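PDB 2EBF: dermonecrotic toxin from Pasteurella multocida, which is a potent mitogen and dermonecrotic toxin that induces bone resorption and is associated with severe progressive atrophic rhinitis in pigs. Local coordinates for residues Ala356-Ile359 / Asn360-Ile363; Asn388-Thr391 / Phe392-Gly396; Leu491-Glu494 / Gly495-Phe498. All coordinates share one frame; numbering follows the deposited sequence.

Contact 1: residues Ala356-Ile359 / Asn360-Ile363; sequences AMSI and NERI
The side chain of Arg362 folds back over the residues that lead into its own helix, its CG resting 3.7 Å from Met357 CB where the two chains cross obliquely. A bend at chi3 (-95°) then swings the guanidinium side-on to the carbonyl oxygen of Met357, which takes both NE and NH2, the latter at 2.8 Å. That oxygen lies near the guanidinium plane, but the two donors reach it differently: NH2 is only slightly tilted from the carbonyl plane, whereas NE stands well above it. With NE and NH2 sharing one acceptor, the guanidinium is held against rotation, and Ile359 CG1 covers one of its faces, 3.9 Å from NH2. Phe354 adds a cation-pi contact and Trp537 also packs on this arginine, which is buried despite its charge.

Two residues do the capping. Ser358 OG sits between its own backbone N and carbonyl carbon (chi1 69°) and accepts the backbone N of Glu361 at 3.0 Å. Glu361 answers in the other direction: its extended chain brings OE2 to within 2.9 Å of Ser358 N, in a fairly straight bond (162°) that meets the carboxylate from above its plane. The regular helical series begins with Arg362 N bonded to Ser358 O and continues with Ile363 N to Ile359 O, where Ile359 CG2 is set 3.9 Å from Ile363 CD1. The reciprocal pair of bonds between Ser358 and Glu361 is the classical capping box, here starting helix 359-370 a short step after helix 350-356.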
ATOM      1  N   ALA A 356      22.779  -1.297 -34.446  1.00 38.10           N
ATOM      2  CA  ALA A 356      24.010  -1.661 -35.155  1.00 38.04           C
ATOM      3  C   ALA A 356      24.165  -3.169 -35.270  1.00 37.88           C
ATOM      4  O   ALA A 356      24.781  -3.663 -36.214  1.00 38.32           O
ATOM      5  CB  ALA A 356      25.235  -1.046 -34.484  1.00 38.17           C
ATOM      6  N   MET A 357      23.616  -3.900 -34.301  1.00 37.24           N
ATOM      7  CA  MET A 357      23.617  -5.354 -34.342  1.00 36.94           C
ATOM      8  C   MET A 357      22.632  -5.853 -35.388  1.00 35.71           C
ATOM      9  O   MET A 357      21.609  -5.211 -35.639  1.00 36.02           O
ATOM     10  CB  MET A 357      23.224  -5.929 -32.978  1.00 36.77           C
ATOM     11  CG  MET A 357      24.328  -5.886 -31.936  1.00 37.59           C
ATOM     12  SD  MET A 357      23.794  -6.477 -30.322  1.00 38.92           S
ATOM     13  CE  MET A 357      22.808  -5.101 -29.766  1.00 37.16           C
ATOM     14  N   SER A 358      22.929  -7.003 -35.987  1.00 34.60           N
ATOM     15  CA  SER A 358      21.947  -7.690 -36.816  1.00 33.47           C
ATOM     16  C   SER A 358      20.770  -8.109 -35.942  1.00 32.72           C
ATOM     17  O   SER A 358      20.863  -8.083 -34.709  1.00 32.54           O
ATOM     18  CB  SER A 358      22.559  -8.917 -37.482  1.00 33.40           C
ATOM     19  OG  SER A 358      22.841  -9.914 -36.522  1.00 33.52           O
ATOM     20  N   ILE A 359      19.664  -8.489 -36.576  1.00 31.94           N
ATOM     21  CA  ILE A 359      18.502  -8.983 -35.839  1.00 31.21           C
ATOM     22  C   ILE A 359      18.926 -10.176 -34.982  1.00 30.69           C
ATOM     23  O   ILE A 359      18.639 -10.212 -33.787  1.00 30.28           O
ATOM     24  CB  ILE A 359      17.312  -9.320 -36.794  1.00 31.45           C
ATOM     25  CG1 ILE A 359      16.637  -8.021 -37.253  1.00 31.82           C
ATOM     26  CG2 ILE A 359      16.293 -10.246 -36.127  1.00 30.76           C
ATOM     27  CD1 ILE A 359      15.988  -8.116 -38.611  1.00 32.64           C
ATOM     28  N   ASN A 360      19.660 -11.114 -35.582  1.00 29.97           N
ATOM     29  CA  ASN A 360      20.087 -12.315 -34.861  1.00 29.63           C
ATOM     30  C   ASN A 360      21.059 -12.062 -33.714  1.00 29.77           C
ATOM     31  O   ASN A 360      21.002 -12.746 -32.696  1.00 29.72           O
ATOM     32  CB  ASN A 360      20.601 -13.387 -35.832  1.00 29.20           C
ATOM     33  CG  ASN A 360      19.487 -13.934 -36.709  1.00 28.28           C
ATOM     34  OD1 ASN A 360      18.308 -13.688 -36.435  1.00 26.54           O
ATOM     35  ND2 ASN A 360      19.844 -14.653 -37.769  1.00 27.00           N
ATOM     36  N   GLU A 361      21.931 -11.069 -33.871  1.00 30.21           N
ATOM     37  CA  GLU A 361      22.855 -10.667 -32.804  1.00 30.29           C
ATOM     38  C   GLU A 361      22.078 -10.052 -31.640  1.00 30.14           C
ATOM     39  O   GLU A 361      22.380 -10.306 -30.465  1.00 30.10           O
ATOM     40  CB  GLU A 361      23.880  -9.675 -33.342  1.00 30.49           C
ATOM     41  CG  GLU A 361      24.977 -10.338 -34.151  1.00 32.54           C
ATOM     42  CD  GLU A 361      25.847  -9.350 -34.915  1.00 34.73           C
ATOM     43  OE1 GLU A 361      26.917  -9.782 -35.400  1.00 36.13           O
ATOM     44  OE2 GLU A 361      25.467  -8.164 -35.046  1.00 36.06           O
ATOM     45  N   ARG A 362      21.072  -9.250 -31.979  1.00 29.80           N
ATOM     46  CA  ARG A 362      20.155  -8.697 -30.984  1.00 29.83           C
ATOM     47  C   ARG A 362      19.420  -9.775 -30.196  1.00 29.76           C
ATOM     48  O   ARG A 362      19.325  -9.693 -28.975  1.00 30.22           O
ATOM     49  CB  ARG A 362      19.165  -7.744 -31.635  1.00 30.21           C
ATOM     50  CG  ARG A 362      19.705  -6.327 -31.764  1.00 30.98           C
ATOM     51  CD  ARG A 362      18.784  -5.459 -32.572  1.00 33.05           C
ATOM     52  NE  ARG A 362      19.178  -5.405 -33.971  1.00 34.10           N
ATOM     53  CZ  ARG A 362      18.384  -5.010 -34.960  1.00 35.40           C
ATOM     54  NH1 ARG A 362      17.137  -4.642 -34.716  1.00 36.72           N
ATOM     55  NH2 ARG A 362      18.834  -5.003 -36.206  1.00 35.54           N
ATOM     56  N   ILE A 363      18.905 -10.786 -30.890  1.00 29.37           N
ATOM     57  CA  ILE A 363      18.186 -11.873 -30.227  1.00 29.00           C
ATOM     58  C   ILE A 363      19.112 -12.663 -29.305  1.00 29.25           C
ATOM     59  O   ILE A 363      18.712 -13.040 -28.190  1.00 28.78           O
ATOM     60  CB  ILE A 363      17.518 -12.834 -31.240  1.00 28.87           C
ATOM     61  CG1 ILE A 363      16.494 -12.072 -32.097  1.00 28.86           C
ATOM     62  CG2 ILE A 363      16.892 -14.029 -30.507  1.00 28.90           C
ATOM     63  CD1 ILE A 363      15.942 -12.871 -33.296  1.00 28.68           C
TER

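Contact 2: residues Asn388-Thr391 / Phe392-Gly396; sequences NLTT and FIDNG
Asn388 accepts the backbone N of Phe392 at its carbonyl oxygen in a weak hydrogen bond of 3.4 Å. Separately, the Phe392 ring turns an edge to that oxygen, with CD2 lying 3.4 Å from Asn388 O. With CG of Phe392 beside its own backbone N (chi1 -79°), the ring lies back along this first turn, where Phe385 meets it from the preceding helix. Leu389 follows with the first strong bond, its O receiving Ile393 N at 2.9 Å nearly along the C=O axis, while its CG packs 3.7 Å from Ile393 CD1.

Helix 389-394 is barely more than one and a half turns long, and it ends in a Schellman motif: Gly396, at positive phi, is the C-prime residue, its N bonded to Ile393 O, and Leu397 N returns to Phe392 O. Within that span Thr390 O accepts Asp394 N at 2.9 Å, the donor tilted from the carbonyl plane, and the two side chains run alongside each other, Thr390 CG2 lying 3.7 Å from Asp394 OD2. Thr391 likewise lies beside Asn395, although the backbone bond from Asn395 N to Thr391 O is stretched and weak, and Asn395 ND2 turns to Asn368 OD1 on helix 359-370.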
ATOM      1  N   ASN A 388      10.569 -14.559 -35.915  1.00 26.92           N
ATOM      2  CA  ASN A 388      11.917 -14.894 -35.483  1.00 27.13           C
ATOM      3  C   ASN A 388      11.929 -15.877 -34.322  1.00 27.09           C
ATOM      4  O   ASN A 388      12.948 -16.047 -33.657  1.00 27.08           O
ATOM      5  CB  ASN A 388      12.678 -13.617 -35.117  1.00 27.06           C
ATOM      6  CG  ASN A 388      12.894 -12.721 -36.314  1.00 27.12           C
ATOM      7  OD1 ASN A 388      12.219 -11.715 -36.462  1.00 28.90           O
ATOM      8  ND2 ASN A 388      13.813 -13.110 -37.198  1.00 24.34           N
ATOM      9  N   LEU A 389      10.796 -16.538 -34.099  1.00 27.49           N
ATOM     10  CA  LEU A 389      10.614 -17.380 -32.917  1.00 27.97           C
ATOM     11  C   LEU A 389      11.672 -18.478 -32.760  1.00 27.80           C
ATOM     12  O   LEU A 389      12.199 -18.696 -31.662  1.00 28.27           O
ATOM     13  CB  LEU A 389       9.205 -17.974 -32.901  1.00 27.95           C
ATOM     14  CG  LEU A 389       8.838 -18.880 -31.724  1.00 28.23           C
ATOM     15  CD1 LEU A 389       8.950 -18.134 -30.394  1.00 27.74           C
ATOM     16  CD2 LEU A 389       7.444 -19.450 -31.913  1.00 28.72           C
ATOM     17  N   THR A 390      11.995 -19.148 -33.859  1.00 27.56           N
ATOM     18  CA  THR A 390      12.974 -20.229 -33.858  1.00 27.02           C
ATOM     19  C   THR A 390      14.289 -19.776 -33.242  1.00 26.74           C
ATOM     20  O   THR A 390      14.941 -20.533 -32.519  1.00 26.35           O
ATOM     21  CB  THR A 390      13.226 -20.733 -35.293  1.00 26.95           C
ATOM     22  OG1 THR A 390      12.027 -21.335 -35.786  1.00 27.72           O
ATOM     23  CG2 THR A 390      14.371 -21.770 -35.351  1.00 26.62           C
ATOM     24  N   THR A 391      14.665 -18.533 -33.536  1.00 25.84           N
ATOM     25  CA  THR A 391      15.938 -17.986 -33.110  1.00 25.67           C
ATOM     26  C   THR A 391      15.914 -17.706 -31.610  1.00 25.58           C
ATOM     27  O   THR A 391      16.906 -17.941 -30.917  1.00 25.98           O
ATOM     28  CB  THR A 391      16.288 -16.720 -33.936  1.00 25.61           C
ATOM     29  OG1 THR A 391      16.199 -17.042 -35.335  1.00 25.47           O
ATOM     30  CG2 THR A 391      17.700 -16.226 -33.620  1.00 25.29           C
ATOM     31  N   PHE A 392      14.786 -17.216 -31.109  1.00 25.13           N
ATOM     32  CA  PHE A 392      14.623 -17.021 -29.670  1.00 26.53           C
ATOM     33  C   PHE A 392      14.720 -18.362 -28.936  1.00 26.69           C
ATOM     34  O   PHE A 392      15.409 -18.464 -27.922  1.00 27.21           O
ATOM     35  CB  PHE A 392      13.289 -16.335 -29.339  1.00 25.86           C
ATOM     36  CG  PHE A 392      13.295 -14.841 -29.557  1.00 27.40           C
ATOM     37  CD1 PHE A 392      13.666 -13.972 -28.523  1.00 26.81           C
ATOM     38  CD2 PHE A 392      12.907 -14.298 -30.784  1.00 28.09           C
ATOM     39  CE1 PHE A 392      13.674 -12.577 -28.712  1.00 29.41           C
ATOM     40  CE2 PHE A 392      12.904 -12.906 -30.984  1.00 27.39           C
ATOM     41  CZ  PHE A 392      13.284 -12.050 -29.947  1.00 28.44           C
ATOM     42  N   ILE A 393      14.031 -19.372 -29.463  1.00 27.44           N
ATOM     43  CA  ILE A 393      13.985 -20.713 -28.865  1.00 28.54           C
ATOM     44  C   ILE A 393      15.378 -21.345 -28.837  1.00 29.14           C
ATOM     45  O   ILE A 393      15.795 -21.920 -27.824  1.00 29.40           O
ATOM     46  CB  ILE A 393      12.973 -21.616 -29.619  1.00 28.18           C
ATOM     47  CG1 ILE A 393      11.545 -21.073 -29.445  1.00 29.01           C
ATOM     48  CG2 ILE A 393      13.048 -23.074 -29.155  1.00 28.83           C
ATOM     49  CD1 ILE A 393      10.491 -21.839 -30.238  1.00 28.37           C
ATOM     50  N   ASP A 394      16.095 -21.225 -29.949  1.00 29.70           N
ATOM     51  CA  ASP A 394      17.456 -21.741 -30.060  1.00 30.60           C
ATOM     52  C   ASP A 394      18.438 -21.123 -29.069  1.00 30.75           C
ATOM     53  O   ASP A 394      19.448 -21.743 -28.722  1.00 31.00           O
ATOM     54  CB  ASP A 394      17.975 -21.542 -31.481  1.00 30.50           C
ATOM     55  CG  ASP A 394      17.343 -22.497 -32.471  1.00 32.06           C
ATOM     56  OD1 ASP A 394      16.593 -23.410 -32.055  1.00 32.45           O
ATOM     57  OD2 ASP A 394      17.621 -22.343 -33.680  1.00 33.06           O
ATOM     58  N   ASN A 395      18.150 -19.901 -28.629  1.00 30.73           N
ATOM     59  CA  ASN A 395      18.985 -19.229 -27.638  1.00 30.75           C
ATOM     60  C   ASN A 395      18.431 -19.348 -26.218  1.00 30.90           C
ATOM     61  O   ASN A 395      18.830 -18.605 -25.320  1.00 31.14           O
ATOM     62  CB  ASN A 395      19.220 -17.771 -28.043  1.00 30.60           C
ATOM     63  CG  ASN A 395      20.147 -17.656 -29.235  1.00 31.21           C
ATOM     64  OD1 ASN A 395      19.701 -17.565 -30.387  1.00 31.97           O
ATOM     65  ND2 ASN A 395      21.443 -17.721 -28.976  1.00 29.57           N
ATOM     66  N   GLY A 396      17.505 -20.285 -26.029  1.00 30.92           N
ATOM     67  CA  GLY A 396      17.042 -20.647 -24.694  1.00 30.65           C
ATOM     68  C   GLY A 396      15.782 -20.005 -24.133  1.00 30.26           C
ATOM     69  O   GLY A 396      15.498 -20.172 -22.945  1.00 30.19           O
TER

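Contact 3: residues Leu491-Glu494 / Gly495-Phe498; sequences LDRE and GQKF
Arg493 O accepts the backbone N of Gln496 at 3.3 Å, a weak bond that closes a type II beta turn. Gly495 occupies the third position with a positive phi, a backbone conformation that suits glycine. The Gln496 side chain folds back inside the bend, so that its CB lies 3.4 Å from the same Arg493 O. From there an extended chain carries its amide across the Arg493 side chain, with the amide and guanidinium planes 69° apart. Just upstream, Arg493 N makes a weak bond of 3.0 Å to Leu491 O, forming an inverse gamma turn centred on Asp492. Two tight turns in succession thus reverse the chain between helix 473-490 and strand 498-502.

Apolar groups close the base of the loop. Leu491 CB stands over the centre of the Phe498 ring, 4.2 Å from its centroid and only 5° off the normal, a CH-pi contact over the face. The ring gets there because Phe498 CG is placed between its own backbone N and carbonyl carbon (chi1 61°), which turns it back toward the start of the loop. Its CE2 also comes within 3.6 Å of Leu491 O. Leu524, on helix 520-524, packs against both residues.

Base and tip of the loop differ in chemistry. Leu491 and Phe498 at the base are buried, whereas Arg493, Glu494 and Gly495 at the tip are exposed. The Arg493 NH2 group combines a weak bond to Lys490 O with the nearby like charge of Arg458, which would probably disfavour a closer approach. Since both backbone bonds of the turns are weak, the CH-pi contact of Leu491 with Phe498 and the glycine conformation probably contribute to the shape of the connection alongside the hydrogen bonds.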
ATOM      1  N   LEU A 491       9.058 -13.509 -13.046  1.00 39.77           N
ATOM      2  CA  LEU A 491       9.915 -13.436 -14.229  1.00 41.34           C
ATOM      3  C   LEU A 491      11.418 -13.344 -13.994  1.00 43.22           C
ATOM      4  O   LEU A 491      12.179 -14.021 -14.692  1.00 44.33           O
ATOM      5  CB  LEU A 491       9.459 -12.324 -15.181  1.00 40.68           C
ATOM      6  CG  LEU A 491       8.090 -12.509 -15.837  1.00 39.46           C
ATOM      7  CD1 LEU A 491       7.785 -11.309 -16.713  1.00 37.81           C
ATOM      8  CD2 LEU A 491       7.990 -13.823 -16.629  1.00 36.66           C
ATOM      9  N   ASP A 492      11.872 -12.522 -13.055  1.00 45.24           N
ATOM     10  CA  ASP A 492      13.326 -12.483 -12.838  1.00 47.31           C
ATOM     11  C   ASP A 492      13.763 -13.553 -11.842  1.00 48.01           C
ATOM     12  O   ASP A 492      13.952 -13.304 -10.645  1.00 48.52           O
ATOM     13  CB  ASP A 492      13.924 -11.067 -12.620  1.00 47.71           C
ATOM     14  CG  ASP A 492      13.501 -10.400 -11.310  1.00 49.50           C
ATOM     15  OD1 ASP A 492      14.098  -9.340 -10.991  1.00 50.78           O
ATOM     16  OD2 ASP A 492      12.593 -10.900 -10.611  1.00 50.62           O
ATOM     17  N   ARG A 493      13.867 -14.766 -12.379  1.00 48.29           N
ATOM     18  CA  ARG A 493      14.213 -15.952 -11.627  1.00 49.07           C
ATOM     19  C   ARG A 493      15.308 -16.686 -12.390  1.00 49.03           C
ATOM     20  O   ARG A 493      15.350 -16.646 -13.624  1.00 48.93           O
ATOM     21  CB  ARG A 493      12.983 -16.850 -11.461  1.00 48.89           C
ATOM     22  CG  ARG A 493      11.879 -16.237 -10.585  1.00 49.94           C
ATOM     23  CD  ARG A 493      10.781 -17.247 -10.245  1.00 50.39           C
ATOM     24  NE  ARG A 493       9.827 -17.410 -11.344  1.00 53.97           N
ATOM     25  CZ  ARG A 493       8.722 -18.152 -11.299  1.00 54.01           C
ATOM     26  NH1 ARG A 493       8.395 -18.822 -10.199  1.00 54.59           N
ATOM     27  NH2 ARG A 493       7.935 -18.217 -12.363  1.00 53.75           N
ATOM     28  N   GLU A 494      16.198 -17.347 -11.653  1.00 48.94           N
ATOM     29  CA  GLU A 494      17.301 -18.093 -12.253  1.00 48.78           C
ATOM     30  C   GLU A 494      16.796 -19.135 -13.260  1.00 47.81           C
ATOM     31  O   GLU A 494      15.757 -19.768 -13.050  1.00 48.10           O
ATOM     32  CB  GLU A 494      18.161 -18.746 -11.157  1.00 49.50           C
ATOM     33  CG  GLU A 494      17.465 -19.862 -10.359  1.00 51.65           C
ATOM     34  CD  GLU A 494      17.882 -21.260 -10.794  1.00 55.47           C
ATOM     35  OE1 GLU A 494      16.985 -22.093 -11.088  1.00 57.41           O
ATOM     36  OE2 GLU A 494      19.107 -21.532 -10.837  1.00 56.90           O
ATOM     37  N   GLY A 495      17.528 -19.284 -14.360  1.00 46.70           N
ATOM     38  CA  GLY A 495      17.196 -20.265 -15.389  1.00 45.17           C
ATOM     39  C   GLY A 495      16.033 -19.893 -16.297  1.00 44.03           C
ATOM     40  O   GLY A 495      15.509 -20.748 -17.021  1.00 43.91           O
ATOM     41  N   GLN A 496      15.622 -18.628 -16.260  1.00 42.33           N
ATOM     42  CA  GLN A 496      14.539 -18.160 -17.117  1.00 41.07           C
ATOM     43  C   GLN A 496      15.063 -17.166 -18.136  1.00 39.18           C
ATOM     44  O   GLN A 496      15.835 -16.265 -17.801  1.00 38.66           O
ATOM     45  CB  GLN A 496      13.412 -17.518 -16.299  1.00 41.12           C
ATOM     46  CG  GLN A 496      12.730 -18.471 -15.327  1.00 42.58           C
ATOM     47  CD  GLN A 496      11.398 -17.949 -14.797  1.00 43.46           C
ATOM     48  OE1 GLN A 496      10.954 -16.846 -15.144  1.00 45.68           O
ATOM     49  NE2 GLN A 496      10.748 -18.753 -13.954  1.00 46.28           N
ATOM     50  N   LYS A 497      14.645 -17.364 -19.384  1.00 37.00           N
ATOM     51  CA  LYS A 497      14.896 -16.421 -20.468  1.00 34.71           C
ATOM     52  C   LYS A 497      13.537 -16.119 -21.080  1.00 33.52           C
ATOM     53  O   LYS A 497      12.878 -17.004 -21.613  1.00 32.93           O
ATOM     54  CB  LYS A 497      15.840 -17.026 -21.507  1.00 34.39           C
ATOM     55  CG  LYS A 497      17.265 -17.209 -21.011  1.00 33.22           C
ATOM     56  CD  LYS A 497      18.108 -17.960 -22.030  1.00 31.29           C
ATOM     57  CE  LYS A 497      19.589 -17.913 -21.682  1.00 31.42           C
ATOM     58  NZ  LYS A 497      20.380 -18.689 -22.678  1.00 29.88           N
ATOM     59  N   PHE A 498      13.098 -14.874 -20.956  1.00 31.93           N
ATOM     60  CA  PHE A 498      11.711 -14.553 -21.242  1.00 30.86           C
ATOM     61  C   PHE A 498      11.571 -13.394 -22.217  1.00 29.98           C
ATOM     62  O   PHE A 498      12.513 -12.623 -22.434  1.00 29.36           O
ATOM     63  CB  PHE A 498      10.963 -14.232 -19.939  1.00 30.91           C
ATOM     64  CG  PHE A 498      11.531 -13.055 -19.193  1.00 31.60           C
ATOM     65  CD1 PHE A 498      11.065 -11.768 -19.441  1.00 31.14           C
ATOM     66  CD2 PHE A 498      12.559 -13.231 -18.259  1.00 32.34           C
ATOM     67  CE1 PHE A 498      11.593 -10.671 -18.757  1.00 32.21           C
ATOM     68  CE2 PHE A 498      13.098 -12.134 -17.578  1.00 31.97           C
ATOM     69  CZ  PHE A 498      12.617 -10.857 -17.834  1.00 31.97           C
TER

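In the fold
The three contacts follow one another along the chain within the C2 part of this C-terminal toxin fragment. Contacts 1 and 2, with centres about 13 Å apart, meet directly: Ile363 CD1 packs 3.8 Å from Thr391 CG2, joining a helix start to the neighbouring short helix. Contact 2 reaches contact 3, about 15 Å away between centres, through Lys497 NZ, which probably hydrogen-bonds Asn395 O at 3.1 Å just where helix 389-394 ends. Contacts 1 and 3 do not touch; their nearest atoms are about 8 Å apart. None of these residues belongs to the glycan pockets or to the phosphonate pocket of Gly624-Ser628, which falls in the C3 part.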